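Local coordinates for acetyl transferase (Salmonella typhimurium, PDB 1S7K), which acetylates the N-terminal amino group of ribosomal protein L7/L12, probably using acetyl-coenzyme A as donor, as other GNAT enzymes do, at residues A[12-17]-A[113-118]; A[72-75]-A[80-83]. All coordinates share one frame; numbering follows the deposited sequence.

Interaction 1 (A[12-17]-A[113-118]); sequences TTLELR and MSQSLQ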
loop_
_atom_site.group_PDB
_atom_site.type_symbol
_atom_site.label_atom_id
_atom_site.label_comp_id
_atom_site.label_asym_id
_atom_site.label_seq_id
_atom_site.Cartn_x
_atom_site.Cartn_y
_atom_site.Cartn_z
ATOM N N THR A 12 -7.575 -32.874 -0.624
ATOM C CA THR A 12 -7.031 -34.198 -0.421
ATOM C C THR A 12 -5.534 -34.243 -0.646
ATOM O O THR A 12 -4.799 -34.866 0.100
ATOM C CB THR A 12 -7.712 -35.234 -1.369
ATOM O OG1 THR A 12 -9.105 -35.303 -0.998
ATOM C CG2 THR A 12 -7.032 -36.599 -1.196
ATOM N N THR A 13 -5.086 -33.542 -1.665
ATOM C CA THR A 13 -3.670 -33.510 -2.007
ATOM C C THR A 13 -2.943 -32.178 -1.717
ATOM O O THR A 13 -1.721 -32.118 -1.803
ATOM C CB THR A 13 -3.549 -33.789 -3.498
ATOM O OG1 THR A 13 -4.411 -32.870 -4.188
ATOM C CG2 THR A 13 -4.065 -35.210 -3.833
ATOM N N LEU A 14 -3.676 -31.112 -1.415
ATOM C CA LEU A 14 -3.020 -29.824 -1.170
ATOM C C LEU A 14 -3.169 -29.361 0.262
ATOM O O LEU A 14 -4.207 -29.607 0.927
ATOM C CB LEU A 14 -3.663 -28.770 -2.095
ATOM C CG LEU A 14 -3.530 -28.986 -3.604
ATOM C CD1 LEU A 14 -4.306 -27.869 -4.450
ATOM C CD2 LEU A 14 -2.049 -29.049 -3.953
ATOM N N GLU A 15 -2.143 -28.657 0.753
ATOM C CA GLU A 15 -2.260 -28.023 2.062
ATOM C C GLU A 15 -1.221 -26.878 2.125
ATOM O O GLU A 15 -0.256 -26.863 1.350
ATOM C CB GLU A 15 -2.085 -29.031 3.220
ATOM C CG GLU A 15 -0.666 -29.482 3.539
ATOM C CD GLU A 15 -0.590 -30.455 4.763
ATOM O OE1 GLU A 15 -1.610 -31.037 5.219
ATOM O OE2 GLU A 15 0.531 -30.620 5.243
ATOM N N LEU A 16 -1.500 -25.872 2.951
ATOM C CA LEU A 16 -0.595 -24.718 3.136
ATOM C C LEU A 16 0.041 -24.921 4.512
ATOM O O LEU A 16 -0.649 -25.334 5.454
ATOM C CB LEU A 16 -1.395 -23.419 3.173
ATOM C CG LEU A 16 -2.128 -23.023 1.894
ATOM C CD1 LEU A 16 -3.052 -21.849 2.176
ATOM C CD2 LEU A 16 -1.049 -22.610 0.856
ATOM N N ARG A 17 1.341 -24.688 4.606
ATOM C CA ARG A 17 2.024 -24.767 5.873
ATOM C C ARG A 17 2.692 -23.399 6.098
ATOM O O ARG A 17 3.333 -22.847 5.186
ATOM C CB ARG A 17 3.089 -25.889 5.848
ATOM C CG ARG A 17 2.524 -27.267 5.483
ATOM C CD ARG A 17 3.581 -28.377 5.471
ATOM N NE ARG A 17 3.004 -29.629 4.951
ATOM C CZ ARG A 17 3.709 -30.699 4.571
ATOM N NH1 ARG A 17 3.096 -31.787 4.100
ATOM N NH2 ARG A 17 5.032 -30.705 4.669
ATOM N N MET A 113 -3.073 -22.825 -7.111
ATOM C CA MET A 113 -3.143 -21.491 -6.458
ATOM C C MET A 113 -4.608 -21.157 -6.245
ATOM O O MET A 113 -4.983 -20.716 -5.167
ATOM C CB MET A 113 -2.431 -20.441 -7.316
ATOM C CG MET A 113 -2.546 -19.005 -6.854
ATOM S SD MET A 113 -2.197 -18.746 -5.136
ATOM C CE MET A 113 -0.857 -19.401 -4.933
ATOM N N SER A 114 -5.450 -21.415 -7.229
ATOM C CA SER A 114 -6.902 -21.082 -7.049
ATOM C C SER A 114 -7.540 -21.829 -5.855
ATOM O O SER A 114 -8.269 -21.218 -5.064
ATOM C CB SER A 114 -7.671 -21.411 -8.319
ATOM O OG SER A 114 -7.318 -20.503 -9.370
ATOM N N GLN A 115 -7.247 -23.111 -5.712
ATOM C CA GLN A 115 -7.842 -23.862 -4.625
ATOM C C GLN A 115 -7.183 -23.454 -3.347
ATOM O O GLN A 115 -7.874 -23.251 -2.337
ATOM C CB GLN A 115 -7.702 -25.398 -4.831
ATOM C CG GLN A 115 -8.520 -25.918 -5.986
ATOM C CD GLN A 115 -8.514 -27.408 -6.063
ATOM O OE1 GLN A 115 -9.596 -28.074 -6.001
ATOM N NE2 GLN A 115 -7.332 -27.969 -6.184
ATOM N N SER A 116 -5.865 -23.245 -3.382
ATOM C CA SER A 116 -5.182 -22.851 -2.136
ATOM C C SER A 116 -5.663 -21.484 -1.649
ATOM O O SER A 116 -5.898 -21.256 -0.449
ATOM C CB SER A 116 -3.662 -22.787 -2.343
ATOM O OG SER A 116 -3.187 -24.120 -2.486
ATOM N N LEU A 117 -5.839 -20.575 -2.594
ATOM C CA LEU A 117 -6.267 -19.215 -2.195
ATOM C C LEU A 117 -7.696 -19.201 -1.673
ATOM O O LEU A 117 -7.948 -18.561 -0.652
ATOM C CB LEU A 117 -6.088 -18.257 -3.363
ATOM C CG LEU A 117 -6.586 -16.823 -3.122
ATOM C CD1 LEU A 117 -5.861 -16.169 -1.909
ATOM C CD2 LEU A 117 -6.367 -16.029 -4.419
ATOM N N GLN A 118 -8.614 -19.967 -2.272
ATOM C CA GLN A 118 -9.980 -19.935 -1.755
ATOM C C GLN A 118 -9.997 -20.491 -0.348
ATOM O O GLN A 118 -10.721 -19.972 0.525
ATOM C CB GLN A 118 -10.929 -20.747 -2.640
ATOM C CG GLN A 118 -10.857 -20.256 -4.081
ATOM C CD GLN A 118 -12.135 -20.563 -4.805
ATOM O OE1 GLN A 118 -12.805 -21.576 -4.483
ATOM N NE2 GLN A 118 -12.514 -19.713 -5.762
HETATM O O HOH W 1 -6.918 -30.596 -5.069
#
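Leu16 and Ser116 meet where strand 14-17 passes closest to helix 113-118, their CA atoms 7.2 Å apart. The two branches of the leucine divide the work: CD1 lies 3.9 Å from the backbone O of Ser116, while CD2 rests against the CB of the same serine at 4.1 Å. The serine hydroxyl is turned back on its own helix, OG standing beside the backbone N (chi1 -71°) and hydrogen-bonding to the carbonyl of Ile112. Leu14 belongs to the same tight, buried part, its CD1 reaching to 4.4 Å from Ser116 OG. Val10, Ile75 and Leu85 close in around Leu16 and Ser116. The open side begins at Gln115, an exposed residue whose NE2 lies 3.5 Å from Leu14 CD1, the two side chains crossing at about a right angle. That amide donates to a water 2.9 Å from NE2; the same water has a weak, long link to Thr13 OG1. No direct hydrogen bond joins strand and helix, whose short axes approach to 9.0 Å and cross at -57°. Such helix-on-sheet packing is characteristic of the GNAT fold, here with CoA-binding residues Met113 and Ser114 in the first turn of helix 112-127.

Interaction 2 (A[72-75]-A[80-83]); sequences MYLI and EMAG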
loop_
_atom_site.group_PDB
_atom_site.type_symbol
_atom_site.label_atom_id
_atom_site.label_comp_id
_atom_site.label_asym_id
_atom_site.label_seq_id
_atom_site.Cartn_x
_atom_site.Cartn_y
_atom_site.Cartn_z
ATOM N N MET A 72 3.357 -15.763 5.344
ATOM C CA MET A 72 4.046 -16.466 4.299
ATOM C C MET A 72 3.734 -17.967 4.461
ATOM O O MET A 72 4.120 -18.558 5.474
ATOM C CB MET A 72 5.560 -16.248 4.344
ATOM C CG MET A 72 6.254 -17.081 3.276
ATOM S SD MET A 72 8.029 -16.911 3.482
ATOM C CE MET A 72 8.535 -17.667 2.162
ATOM N N TYR A 73 3.007 -18.546 3.485
ATOM C CA TYR A 73 2.706 -19.954 3.532
ATOM C C TYR A 73 3.367 -20.687 2.366
ATOM O O TYR A 73 3.538 -20.167 1.261
ATOM C CB TYR A 73 1.159 -20.166 3.480
ATOM C CG TYR A 73 0.405 -19.665 4.685
ATOM C CD1 TYR A 73 0.277 -20.462 5.840
ATOM C CD2 TYR A 73 -0.195 -18.407 4.687
ATOM C CE1 TYR A 73 -0.449 -19.986 6.986
ATOM C CE2 TYR A 73 -0.892 -17.924 5.810
ATOM C CZ TYR A 73 -1.018 -18.721 6.952
ATOM O OH TYR A 73 -1.741 -18.254 8.041
ATOM N N LEU A 74 3.728 -21.935 2.621
ATOM C CA LEU A 74 4.291 -22.823 1.629
ATOM C C LEU A 74 3.156 -23.778 1.165
ATOM O O LEU A 74 2.416 -24.331 2.002
ATOM C CB LEU A 74 5.432 -23.643 2.260
ATOM C CG LEU A 74 6.681 -22.814 2.483
ATOM C CD1 LEU A 74 7.847 -23.716 2.918
ATOM C CD2 LEU A 74 7.070 -22.199 1.135
ATOM N N ILE A 75 3.021 -23.932 -0.143
ATOM C CA ILE A 75 2.016 -24.795 -0.788
ATOM C C ILE A 75 2.666 -26.158 -1.019
ATOM O O ILE A 75 3.697 -26.220 -1.695
ATOM C CB ILE A 75 1.619 -24.241 -2.190
ATOM C CG1 ILE A 75 0.872 -22.891 -2.103
ATOM C CG2 ILE A 75 0.650 -25.232 -2.922
ATOM C CD1 ILE A 75 0.932 -22.186 -3.528
ATOM N N GLU A 80 4.985 -32.597 -1.486
ATOM C CA GLU A 80 6.145 -32.017 -2.150
ATOM C C GLU A 80 5.978 -30.498 -2.131
ATOM O O GLU A 80 4.899 -30.002 -2.389
ATOM C CB GLU A 80 6.184 -32.477 -3.593
ATOM C CG GLU A 80 7.510 -32.242 -4.225
ATOM C CD GLU A 80 7.540 -32.630 -5.665
ATOM O OE1 GLU A 80 6.759 -33.524 -6.092
ATOM O OE2 GLU A 80 8.378 -32.041 -6.380
ATOM N N MET A 81 7.030 -29.755 -1.835
ATOM C CA MET A 81 6.845 -28.295 -1.837
ATOM C C MET A 81 6.606 -27.816 -3.283
ATOM O O MET A 81 7.340 -28.175 -4.210
ATOM C CB MET A 81 8.075 -27.648 -1.200
ATOM C CG MET A 81 7.818 -26.307 -0.521
ATOM S SD MET A 81 9.446 -25.485 -0.269
ATOM C CE MET A 81 9.763 -25.351 -1.818
ATOM N N ALA A 82 5.565 -27.009 -3.519
ATOM C CA ALA A 82 5.266 -26.583 -4.880
ATOM C C ALA A 82 5.299 -25.085 -5.148
ATOM O O ALA A 82 5.297 -24.683 -6.292
ATOM C CB ALA A 82 3.884 -27.127 -5.324
ATOM N N GLY A 83 5.267 -24.277 -4.097
ATOM C CA GLY A 83 5.347 -22.835 -4.314
ATOM C C GLY A 83 5.054 -22.085 -3.050
ATOM O O GLY A 83 5.028 -22.672 -1.990
#
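The carbonyl oxygen of Ile75 receives two backbone N-H groups from consecutive residues. The stronger bond comes from Ala82 N, 2.7 Å from Ile75 O and lying nearly on the line of the C=O bond (162°); Gly83 N adds a weak, bent one at 3.5 Å from that oxygen. In return Ile75 N donates to Gly83 O at 3.0 Å, an almost straight N-H...O (171°) whose donor nevertheless stands well above the carbonyl plane. With Ala82 and Gly83 both set against Ile75, this is a classic beta bulge, placed near the turn of the antiparallel hairpin formed by strands 71-77 and 80-91. Gly83, which has no side chain, brings only its backbone up to Ile75, whose CB is 3.8 Å from Gly83 O. Beyond the hairpin, Ile75 packs on Ile112, Met113 and Ser116 of helix 112-127. Leu74 projects to the other face of the sheet, where its CD1 reaches Met81 SD at 4.0 Å. The extended first two torsions of the methionine (chi1 -152°) carry SD to Leu74, and the bend at the third directs CE, which lies farther from Leu74 CD1 than SD does. Leu27 of helix 24-33 touches both of these side chains.

Overall arrangement
Interactions 1 and 2 have centres about 9 Å apart and share one mixed sheet, in which strands 14-18, 71-77 and 80-91 are successive neighbours. Along the chain, the hairpin of interaction 2 falls in the sequence between the two segments of interaction 1, which brings together strand 14-18 and helix 112-127. The two contacts also touch directly: Arg17 O lies 2.8 Å from Leu74 N, a probable backbone hydrogen bond, and Ile75 packs against both Leu16 and Met113. Interaction 1 thus sets the helix against one face of the sheet, and interaction 2 ties together adjacent strands beneath it, close to the helix start that carries CoA-binding residues.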